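Local atomic coordinates of dihydroxyacetone kinase (Citrobacter freundii, PDB entry 1UN8), a protein that phosphorylates dihydroxyacetone to dihydroxyacetone phosphate with ATP and a divalent cation, working as a homodimer whose C-terminal helical barrel encloses a tightly bound phospholipid. Residues G360-V365 with L408-L413; A470-R475 with A506-L511; I478-P483 with Q537-V542. All blocks are in the same frame, centred on the assembly; numbering follows the deposited sequence.

Contact 1 of 3, residues G360-V365 with L408-L413. With MYY ((2R)-3-(phosphonooxy)-2-(tetradecanoyloxy)propyl palmitate), chain C.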
loop_
_atom_site.group_PDB
_atom_site.type_symbol
_atom_site.label_atom_id
_atom_site.label_comp_id
_atom_site.label_asym_id
_atom_site.label_seq_id
_atom_site.Cartn_x
_atom_site.Cartn_y
_atom_site.Cartn_z
ATOM N N GLY A 360 47.542 39.396 -2.319
ATOM C CA GLY A 360 48.360 38.896 -3.409
ATOM C C GLY A 360 48.060 37.436 -3.689
ATOM O O GLY A 360 48.073 36.994 -4.843
ATOM N N ILE A 361 47.799 36.681 -2.626
ATOM C CA ILE A 361 47.480 35.268 -2.755
ATOM C C ILE A 361 46.109 35.128 -3.420
ATOM O O ILE A 361 45.952 34.452 -4.443
ATOM C CB ILE A 361 47.450 34.578 -1.372
ATOM C CG1 ILE A 361 48.833 34.658 -0.730
ATOM C CG2 ILE A 361 47.015 33.141 -1.517
ATOM C CD1 ILE A 361 49.930 34.120 -1.614
ATOM N N VAL A 362 45.120 35.781 -2.826
ATOM C CA VAL A 362 43.765 35.755 -3.336
ATOM C C VAL A 362 43.750 36.144 -4.810
ATOM O O VAL A 362 43.092 35.492 -5.617
ATOM C CB VAL A 362 42.862 36.712 -2.518
ATOM C CG1 VAL A 362 41.509 36.854 -3.176
ATOM C CG2 VAL A 362 42.695 36.174 -1.101
ATOM N N GLU A 363 44.478 37.196 -5.166
ATOM C CA GLU A 363 44.526 37.640 -6.559
ATOM C C GLU A 363 45.113 36.544 -7.445
ATOM O O GLU A 363 44.540 36.206 -8.485
ATOM C CB GLU A 363 45.371 38.914 -6.677
ATOM C CG GLU A 363 45.647 39.378 -8.109
ATOM C CD GLU A 363 44.397 39.815 -8.861
ATOM O OE1 GLU A 363 43.677 40.708 -8.357
ATOM O OE2 GLU A 363 44.140 39.276 -9.963
ATOM N N LEU A 364 46.246 35.988 -7.018
ATOM C CA LEU A 364 46.932 34.931 -7.757
ATOM C C LEU A 364 46.100 33.655 -7.896
ATOM O O LEU A 364 45.924 33.128 -9.004
ATOM C CB LEU A 364 48.267 34.610 -7.081
ATOM C CG LEU A 364 49.174 33.604 -7.801
ATOM C CD1 LEU A 364 49.507 34.110 -9.209
ATOM C CD2 LEU A 364 50.444 33.389 -6.981
ATOM N N VAL A 365 45.596 33.152 -6.776
ATOM C CA VAL A 365 44.776 31.948 -6.807
ATOM C C VAL A 365 43.584 32.194 -7.727
ATOM O O VAL A 365 43.276 31.404 -8.623
ATOM C CB VAL A 365 44.255 31.608 -5.411
ATOM C CG1 VAL A 365 43.297 30.442 -5.486
ATOM C CG2 VAL A 365 45.423 31.283 -4.500
ATOM N N LEU A 408 36.735 42.468 0.717
ATOM C CA LEU A 408 37.163 41.305 1.495
ATOM C C LEU A 408 37.826 41.620 2.828
ATOM O O LEU A 408 38.596 42.570 2.945
ATOM C CB LEU A 408 38.124 40.448 0.666
ATOM C CG LEU A 408 37.621 39.863 -0.650
ATOM C CD1 LEU A 408 38.732 39.041 -1.284
ATOM C CD2 LEU A 408 36.390 39.011 -0.393
ATOM N N PRO A 409 37.532 40.816 3.858
ATOM C CA PRO A 409 38.110 41.000 5.193
ATOM C C PRO A 409 39.512 40.399 5.178
ATOM O O PRO A 409 39.859 39.568 6.022
ATOM C CB PRO A 409 37.161 40.208 6.080
ATOM C CG PRO A 409 36.803 39.047 5.196
ATOM C CD PRO A 409 36.546 39.720 3.858
ATOM N N LEU A 410 40.301 40.823 4.195
ATOM C CA LEU A 410 41.661 40.337 3.989
ATOM C C LEU A 410 42.547 40.213 5.227
ATOM O O LEU A 410 43.473 39.403 5.248
ATOM C CB LEU A 410 42.376 41.233 2.974
ATOM C CG LEU A 410 41.785 41.328 1.568
ATOM C CD1 LEU A 410 42.493 42.428 0.777
ATOM C CD2 LEU A 410 41.921 39.984 0.870
ATOM N N ASN A 411 42.281 41.007 6.257
ATOM C CA ASN A 411 43.127 40.961 7.441
ATOM C C ASN A 411 42.753 39.907 8.478
ATOM O O ASN A 411 43.385 39.810 9.533
ATOM C CB ASN A 411 43.183 42.339 8.094
ATOM C CG ASN A 411 44.505 42.586 8.786
ATOM O OD1 ASN A 411 45.570 42.454 8.175
ATOM N ND2 ASN A 411 44.449 42.943 10.064
ATOM N N ASN A 412 41.736 39.112 8.172
ATOM C CA ASN A 412 41.299 38.063 9.079
ATOM C C ASN A 412 40.920 36.831 8.280
ATOM O O ASN A 412 39.793 36.727 7.787
ATOM C CB ASN A 412 40.100 38.532 9.902
ATOM C CG ASN A 412 39.632 37.486 10.904
ATOM O OD1 ASN A 412 38.768 37.756 11.733
ATOM N ND2 ASN A 412 40.201 36.285 10.826
ATOM N N LEU A 413 41.861 35.895 8.165
ATOM C CA LEU A 413 41.637 34.662 7.412
ATOM C C LEU A 413 40.378 33.914 7.817
ATOM O O LEU A 413 39.584 33.526 6.953
ATOM C CB LEU A 413 42.843 33.725 7.530
ATOM C CG LEU A 413 44.010 34.020 6.582
ATOM C CD1 LEU A 413 45.035 32.905 6.699
ATOM C CD2 LEU A 413 43.513 34.108 5.135
HETATM C C38 MYY C . 36.801 27.396 -6.705
HETATM C C37 MYY C . 37.166 28.856 -6.427
HETATM C C36 MYY C . 37.939 28.995 -5.113
HETATM C C35 MYY C . 38.339 30.448 -4.846
HETATM C C34 MYY C . 39.226 30.560 -3.602
HETATM C C33 MYY C . 39.663 31.996 -3.300
HETATM C C32 MYY C . 40.517 32.066 -2.029
HETATM C C31 MYY C . 41.880 31.395 -2.211
HETATM C C30 MYY C . 42.594 31.066 -0.894
HETATM C C29 MYY C . 43.213 32.259 -0.157
HETATM C C28 MYY C . 44.206 31.757 0.896
HETATM C C27 MYY C . 44.919 32.874 1.662
HETATM C C26 MYY C . 46.129 32.357 2.449
HETATM C C25 MYY C . 46.816 33.491 3.221
HETATM C C24 MYY C . 48.336 33.345 3.302
HETATM C C23 MYY C . 48.882 32.715 4.592
HETATM O O10 MYY C . 48.192 31.951 5.269
HETATM O O8 MYY C . 50.146 33.035 4.981
HETATM C C6 MYY C . 50.572 32.319 6.155
HETATM C C5 MYY C . 51.357 31.075 5.755
HETATM C C4 MYY C . 52.780 31.107 6.337
HETATM O O6 MYY C . 53.441 32.373 6.175
HETATM P P MYY C . 54.103 32.865 4.783
HETATM O O4 MYY C . 52.982 32.681 3.637
HETATM O O3 MYY C . 54.306 34.455 4.973
HETATM O O5 MYY C . 55.383 32.194 4.450
HETATM O O7 MYY C . 51.294 30.890 4.327
HETATM C C7 MYY C . 51.497 29.591 3.969
HETATM O O9 MYY C . 51.746 28.729 4.810
HETATM C C8 MYY C . 51.440 29.235 2.478
HETATM C C9 MYY C . 50.338 28.210 2.210
HETATM C C10 MYY C . 49.366 28.692 1.130
HETATM C C11 MYY C . 48.268 27.665 0.841
HETATM C C12 MYY C . 47.273 28.211 -0.185
HETATM C C13 MYY C . 46.113 27.244 -0.434
HETATM C C14 MYY C . 45.023 27.980 -1.214
HETATM C C15 MYY C . 43.740 27.162 -1.372
HETATM C C16 MYY C . 43.791 26.219 -2.574
HETATM C C17 MYY C . 42.368 25.802 -2.951
HETATM C C18 MYY C . 42.310 25.290 -4.392
HETATM C C19 MYY C . 40.865 25.147 -4.876
HETATM C C20 MYY C . 40.813 24.820 -6.371
#
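V362 overlaps L408 and L410 with its two methyls, one partner to each. Its CG1 meets L408 CD1 tip to tip at 4.0 Å, and its CG2 comes to 4.4 Å from L410 CD2. The isopropyl group is set by a first torsion of 171°, which puts CG1 anti to the backbone N and swings CG2 to the opposite side of CB from the carbonyl carbon. There CG2 also approaches the lipid, 4.1 Å from C29 of MYY, and V362 is thereby shared between protein and ligand.

The same helix, 356-371, offers two more side chains to the palmitoyl chain. I361 CG2 lies 3.8 Å from MYY C27, while V365 CG1 lies 3.7 Å from MYY C31. L413, the first residue of helix 413-427, joins them nearer the ester, its CD1 3.6 Å from the carbonyl oxygen O10 of MYY and its CD2 3.9 Å from C25.

The loop is compact: P409 centres an inverse gamma turn, a type I beta turn runs from P409 to N412, and N412 takes the N-cap position, its OD1 hydrogen-bonded to the hydroxyl of T415. L408 also packs on L402 and L403 of helix 388-404 and on L416 and L419 of helix 413-427.

I361, V365 and L413 belong to the lipid pocket of the eight-helix barrel. Every protein-protein touch here joins methyl groups near van der Waals distance. Between these two segments, dispersion and the exclusion of water therefore probably supply the cohesion.

Contact 2 of 3, residues A470-R475 with A506-L511; sequences ADEGDR and AERTCL
The R475 guanidinium receives T509 O at its edge, almost in its own plane, whereas E472 OE2 approaches the R508 guanidinium obliquely. The R475-T509 bonds join the loop between helices 453-468 and 478-490 of the eight-helix barrel to helix 495-511, with the E472-R508 pair a loose accompaniment.

R475 grips the carbonyl side-on with two nitrogens. NE donates to T509 O at 2.9 Å with an N-H...O angle of 158°, lying in the carbonyl plane on a lone pair. The second bond, NH2 to T509 O at 3.3 Å, is more bent, at 138°, and its donor stands above the carbonyl plane. Two donors on one oxygen help to fix the guanidinium's rotation, as does a weak bond from NH2 to N531 O, and a bend at chi3 (62°) turns the chain toward T509 O. The charged groups E472 OE2 and R508 NH2 are 4.4 Å apart, beyond a salt bridge.

The loop is shaped by a type II beta turn from D471 to D474, closed by D474 N to D471 O at 3.0 Å. D474 OD2 accepts from D471 N as well, met from above the carboxylate plane at 2.7 Å. Both aspartates form salt bridges with K147 of the second subunit, which ties this loop to the other chain of the homodimer.

R475 directly precedes T476, an ATP-binding residue, and T509 lies beside D533, another. The link to D533 is made by the T509 hydroxyl: OG1 accepts from D533 N and donates to A506 O at 2.7 Å, in that carbonyl's plane and on a lone pair.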
loop_
_atom_site.group_PDB
_atom_site.type_symbol
_atom_site.label_atom_id
_atom_site.label_comp_id
_atom_site.label_asym_id
_atom_site.label_seq_id
_atom_site.Cartn_x
_atom_site.Cartn_y
_atom_site.Cartn_z
ATOM N N ALA A 470 34.732 10.859 -1.372
ATOM C CA ALA A 470 35.884 10.525 -2.209
ATOM C C ALA A 470 37.156 10.275 -1.414
ATOM O O ALA A 470 37.326 10.780 -0.302
ATOM C CB ALA A 470 36.123 11.623 -3.230
ATOM N N ASP A 471 38.043 9.479 -2.001
ATOM C CA ASP A 471 39.329 9.140 -1.398
ATOM C C ASP A 471 40.434 9.361 -2.407
ATOM O O ASP A 471 40.175 9.582 -3.595
ATOM C CB ASP A 471 39.360 7.674 -0.959
ATOM C CG ASP A 471 39.186 7.514 0.532
ATOM O OD1 ASP A 471 39.999 8.115 1.280
ATOM O OD2 ASP A 471 38.246 6.790 0.951
ATOM N N GLU A 472 41.673 9.308 -1.936
ATOM C CA GLU A 472 42.789 9.488 -2.843
ATOM C C GLU A 472 42.754 8.323 -3.820
ATOM O O GLU A 472 42.725 7.157 -3.415
ATOM C CB GLU A 472 44.112 9.519 -2.079
ATOM C CG GLU A 472 44.877 10.803 -2.324
ATOM C CD GLU A 472 46.172 10.891 -1.549
ATOM O OE1 GLU A 472 46.146 10.659 -0.319
ATOM O OE2 GLU A 472 47.211 11.208 -2.171
ATOM N N GLY A 473 42.727 8.648 -5.106
ATOM C CA GLY A 473 42.674 7.623 -6.121
ATOM C C GLY A 473 41.342 7.593 -6.843
ATOM O O GLY A 473 41.218 6.906 -7.857
ATOM N N ASP A 474 40.346 8.328 -6.347
ATOM C CA ASP A 474 39.032 8.330 -6.995
ATOM C C ASP A 474 38.935 9.346 -8.134
ATOM O O ASP A 474 37.879 9.550 -8.723
ATOM C CB ASP A 474 37.908 8.569 -5.970
ATOM C CG ASP A 474 37.753 7.413 -4.975
ATOM O OD1 ASP A 474 38.058 6.260 -5.343
ATOM O OD2 ASP A 474 37.311 7.648 -3.826
ATOM N N ARG A 475 40.045 10.001 -8.428
ATOM C CA ARG A 475 40.095 10.951 -9.531
ATOM C C ARG A 475 39.386 12.292 -9.358
ATOM O O ARG A 475 38.705 12.767 -10.270
ATOM C CB ARG A 475 39.605 10.276 -10.823
ATOM C CG ARG A 475 40.326 8.962 -11.135
ATOM C CD ARG A 475 40.100 8.496 -12.577
ATOM N NE ARG A 475 40.615 9.458 -13.549
ATOM C CZ ARG A 475 39.886 10.404 -14.137
ATOM N NH1 ARG A 475 38.597 10.512 -13.861
ATOM N NH2 ARG A 475 40.450 11.261 -14.982
ATOM N N ALA A 506 47.947 14.780 -9.583
ATOM C CA ALA A 506 47.140 15.085 -10.758
ATOM C C ALA A 506 47.517 14.100 -11.857
ATOM O O ALA A 506 46.662 13.602 -12.591
ATOM C CB ALA A 506 47.396 16.502 -11.221
ATOM N N GLU A 507 48.811 13.822 -11.960
ATOM C CA GLU A 507 49.310 12.896 -12.961
ATOM C C GLU A 507 48.728 11.511 -12.733
ATOM O O GLU A 507 48.382 10.824 -13.688
ATOM C CB GLU A 507 50.847 12.878 -12.935
ATOM C CG GLU A 507 51.452 14.095 -13.639
ATOM C CD GLU A 507 52.908 14.344 -13.292
ATOM O OE1 GLU A 507 53.537 15.191 -13.966
ATOM O OE2 GLU A 507 53.413 13.707 -12.343
ATOM N N ARG A 508 48.593 11.104 -11.473
ATOM C CA ARG A 508 48.033 9.785 -11.181
ATOM C C ARG A 508 46.611 9.645 -11.735
ATOM O O ARG A 508 46.211 8.556 -12.146
ATOM C CB ARG A 508 48.047 9.502 -9.665
ATOM C CG ARG A 508 49.424 9.109 -9.133
ATOM C CD ARG A 508 49.384 8.663 -7.678
ATOM N NE ARG A 508 49.295 9.777 -6.736
ATOM C CZ ARG A 508 50.338 10.445 -6.250
ATOM N NH1 ARG A 508 51.572 10.120 -6.608
ATOM N NH2 ARG A 508 50.142 11.441 -5.398
ATOM N N THR A 509 45.855 10.745 -11.773
ATOM C CA THR A 509 44.481 10.684 -12.280
ATOM C C THR A 509 44.433 10.435 -13.780
ATOM O O THR A 509 43.401 10.036 -14.309
ATOM C CB THR A 509 43.659 11.972 -11.965
ATOM O OG1 THR A 509 44.034 13.036 -12.845
ATOM C CG2 THR A 509 43.878 12.398 -10.537
ATOM N N CYS A 510 45.539 10.674 -14.469
ATOM C CA CYS A 510 45.567 10.438 -15.907
ATOM C C CYS A 510 45.656 8.952 -16.180
ATOM O O CYS A 510 45.182 8.473 -17.208
ATOM C CB CYS A 510 46.764 11.114 -16.550
ATOM S SG CYS A 510 46.569 12.885 -16.753
ATOM N N LEU A 511 46.270 8.227 -15.252
ATOM C CA LEU A 511 46.428 6.794 -15.406
ATOM C C LEU A 511 45.127 6.034 -15.182
ATOM O O LEU A 511 44.655 5.325 -16.067
ATOM C CB LEU A 511 47.512 6.282 -14.450
ATOM C CG LEU A 511 48.914 6.856 -14.689
ATOM C CD1 LEU A 511 49.879 6.228 -13.711
ATOM C CD2 LEU A 511 49.362 6.589 -16.112
#

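Contact 3 of 3, residues I478-P483 with Q537-V542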
loop_
_atom_site.group_PDB
_atom_site.type_symbol
_atom_site.label_atom_id
_atom_site.label_comp_id
_atom_site.label_asym_id
_atom_site.label_seq_id
_atom_site.Cartn_x
_atom_site.Cartn_y
_atom_site.Cartn_z
ATOM N N ILE A 478 40.914 15.980 -4.857
ATOM C CA ILE A 478 41.525 15.431 -3.656
ATOM C C ILE A 478 42.885 14.815 -3.972
ATOM O O ILE A 478 43.836 14.957 -3.197
ATOM C CB ILE A 478 40.626 14.337 -3.025
ATOM C CG1 ILE A 478 39.242 14.913 -2.700
ATOM C CG2 ILE A 478 41.282 13.775 -1.769
ATOM C CD1 ILE A 478 39.259 16.050 -1.717
ATOM N N ASP A 479 42.977 14.136 -5.115
ATOM C CA ASP A 479 44.222 13.484 -5.516
ATOM C C ASP A 479 45.436 14.399 -5.611
ATOM O O ASP A 479 46.574 13.936 -5.550
ATOM C CB ASP A 479 44.029 12.758 -6.841
ATOM C CG ASP A 479 42.838 11.843 -6.817
ATOM O OD1 ASP A 479 42.869 10.867 -6.043
ATOM O OD2 ASP A 479 41.875 12.079 -7.568
ATOM N N ALA A 480 45.193 15.694 -5.760
ATOM C CA ALA A 480 46.279 16.650 -5.842
ATOM C C ALA A 480 46.329 17.476 -4.553
ATOM O O ALA A 480 47.407 17.835 -4.078
ATOM C CB ALA A 480 46.081 17.571 -7.064
ATOM N N LEU A 481 45.160 17.756 -3.983
ATOM C CA LEU A 481 45.068 18.565 -2.769
ATOM C C LEU A 481 45.721 17.922 -1.555
ATOM O O LEU A 481 46.552 18.535 -0.894
ATOM C CB LEU A 481 43.605 18.870 -2.436
ATOM C CG LEU A 481 43.230 20.280 -1.960
ATOM C CD1 LEU A 481 42.128 20.153 -0.934
ATOM C CD2 LEU A 481 44.412 21.008 -1.370
ATOM N N GLN A 482 45.336 16.689 -1.259
ATOM C CA GLN A 482 45.886 15.988 -0.106
ATOM C C GLN A 482 47.409 15.943 -0.122
ATOM O O GLN A 482 48.053 16.319 0.853
ATOM C CB GLN A 482 45.330 14.568 -0.031
ATOM C CG GLN A 482 45.727 13.849 1.227
ATOM C CD GLN A 482 44.583 13.058 1.816
ATOM O OE1 GLN A 482 44.091 12.096 1.213
ATOM N NE2 GLN A 482 44.141 13.465 3.002
ATOM N N PRO A 483 48.003 15.478 -1.234
ATOM C CA PRO A 483 49.462 15.410 -1.320
ATOM C C PRO A 483 50.070 16.756 -0.967
ATOM O O PRO A 483 51.016 16.831 -0.180
ATOM C CB PRO A 483 49.699 15.036 -2.783
ATOM C CG PRO A 483 48.513 14.209 -3.112
ATOM C CD PRO A 483 47.387 14.984 -2.482
ATOM N N GLN A 537 43.974 18.950 -11.713
ATOM C CA GLN A 537 44.786 19.859 -12.519
ATOM C C GLN A 537 44.653 21.296 -12.001
ATOM O O GLN A 537 45.650 21.991 -11.801
ATOM C CB GLN A 537 44.363 19.770 -13.997
ATOM C CG GLN A 537 44.585 21.038 -14.825
ATOM C CD GLN A 537 46.010 21.220 -15.284
ATOM O OE1 GLN A 537 46.944 20.617 -14.749
ATOM N NE2 GLN A 537 46.189 22.071 -16.272
ATOM N N ARG A 538 43.418 21.737 -11.780
ATOM C CA ARG A 538 43.179 23.092 -11.286
ATOM C C ARG A 538 43.952 23.321 -9.995
ATOM O O ARG A 538 44.560 24.371 -9.774
ATOM C CB ARG A 538 41.702 23.306 -11.042
ATOM N N LEU A 539 43.929 22.309 -9.150
ATOM C CA LEU A 539 44.599 22.363 -7.880
ATOM C C LEU A 539 46.102 22.448 -8.056
ATOM O O LEU A 539 46.772 23.259 -7.421
ATOM C CB LEU A 539 44.239 21.121 -7.118
ATOM C CG LEU A 539 44.096 21.372 -5.643
ATOM C CD1 LEU A 539 42.871 20.618 -5.150
ATOM C CD2 LEU A 539 45.393 20.973 -4.941
ATOM N N ALA A 540 46.628 21.607 -8.933
ATOM C CA ALA A 540 48.056 21.590 -9.188
ATOM C C ALA A 540 48.527 22.918 -9.769
ATOM O O ALA A 540 49.613 23.395 -9.448
ATOM C CB ALA A 540 48.404 20.437 -10.137
ATOM N N MET A 541 47.719 23.525 -10.622
ATOM C CA MET A 541 48.127 24.787 -11.209
ATOM C C MET A 541 48.105 25.904 -10.171
ATOM O O MET A 541 48.906 26.835 -10.226
ATOM C CB MET A 541 47.234 25.119 -12.402
ATOM C CG MET A 541 47.387 24.136 -13.536
ATOM S SD MET A 541 49.109 23.960 -14.082
ATOM C CE MET A 541 49.660 22.488 -13.175
ATOM N N VAL A 542 47.195 25.805 -9.211
ATOM C CA VAL A 542 47.127 26.812 -8.175
ATOM C C VAL A 542 48.440 26.790 -7.403
ATOM O O VAL A 542 49.110 27.813 -7.271
ATOM C CB VAL A 542 45.955 26.552 -7.216
ATOM C CG1 VAL A 542 46.097 27.416 -5.971
ATOM C CG2 VAL A 542 44.645 26.875 -7.914
#
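Helix segments 478-483 and 537-542 run in the same general direction, their axes 33° apart and 8.1 Å from each other at the closest point, with the CA atoms of A480 and A540 only 6.2 Å apart. The close approach is consistent with the small side chain of A480, whose CB points at the other helix and meets L539 CB at 4.0 Å; A540 has only a methyl near the crossing.

L539 makes the largest single contribution. Its isobutyl group passes over the A480-L481 peptide, CD2 lying 3.6 Å from A480 C, and ends against the side of L481. The two leucine side chains cross at about a right angle, and the CD1 methyl of L539 lies against CB and CG of L481. On the L481 side CD2 also takes part, at 3.7 Å from L539 CD2. The modelled separation of 3.2 Å between L481 CG and L539 CD1 is shorter than carbon atoms normally allow. Both leucines also have unstaggered first torsions (-138° in L481, -144° in L539), so the fine detail of this touch is doubtful, although their mutual burial is clear.

Beyond A480 and L481, L539 packs against M477, an ATP-binding residue just ahead of helix 478-490, and also lies close to the bound lipid. Within the eight-helix barrel, I478 and L481 lean on L461 of helix 453-468, while Q537 touches L376 and L379 of helix 373-381, and R538, modelled only as far as CB, also touches L376. Helix 495-511 touches both partners, P483 through A501 and A540 and M541 through Q503, and thus flanks the junction of helices 478-490 and 534-547.

In the fold
All three contacts belong to the C-terminal helical barrel. Contacts 2 and 3 are neighbours, their centres about 10 Å apart, and their segments alternate along the chain. They meet where G473 N faces D479 OD1 at 2.4 Å, a probable hydrogen bond modelled unusually short. Contact 1 lies about 20 Å from contact 3, centre to centre, yet touches it through V365 CG1 and V542 CG1 at 4.2 Å. Contacts 1 and 2 do not touch, their nearest atoms being about 16 Å apart. Contact 1 lines the lipid pocket, contact 2 borders ATP-binding residues T476 and D533, and contact 3 lies between, within reach of both M477 and the lipid.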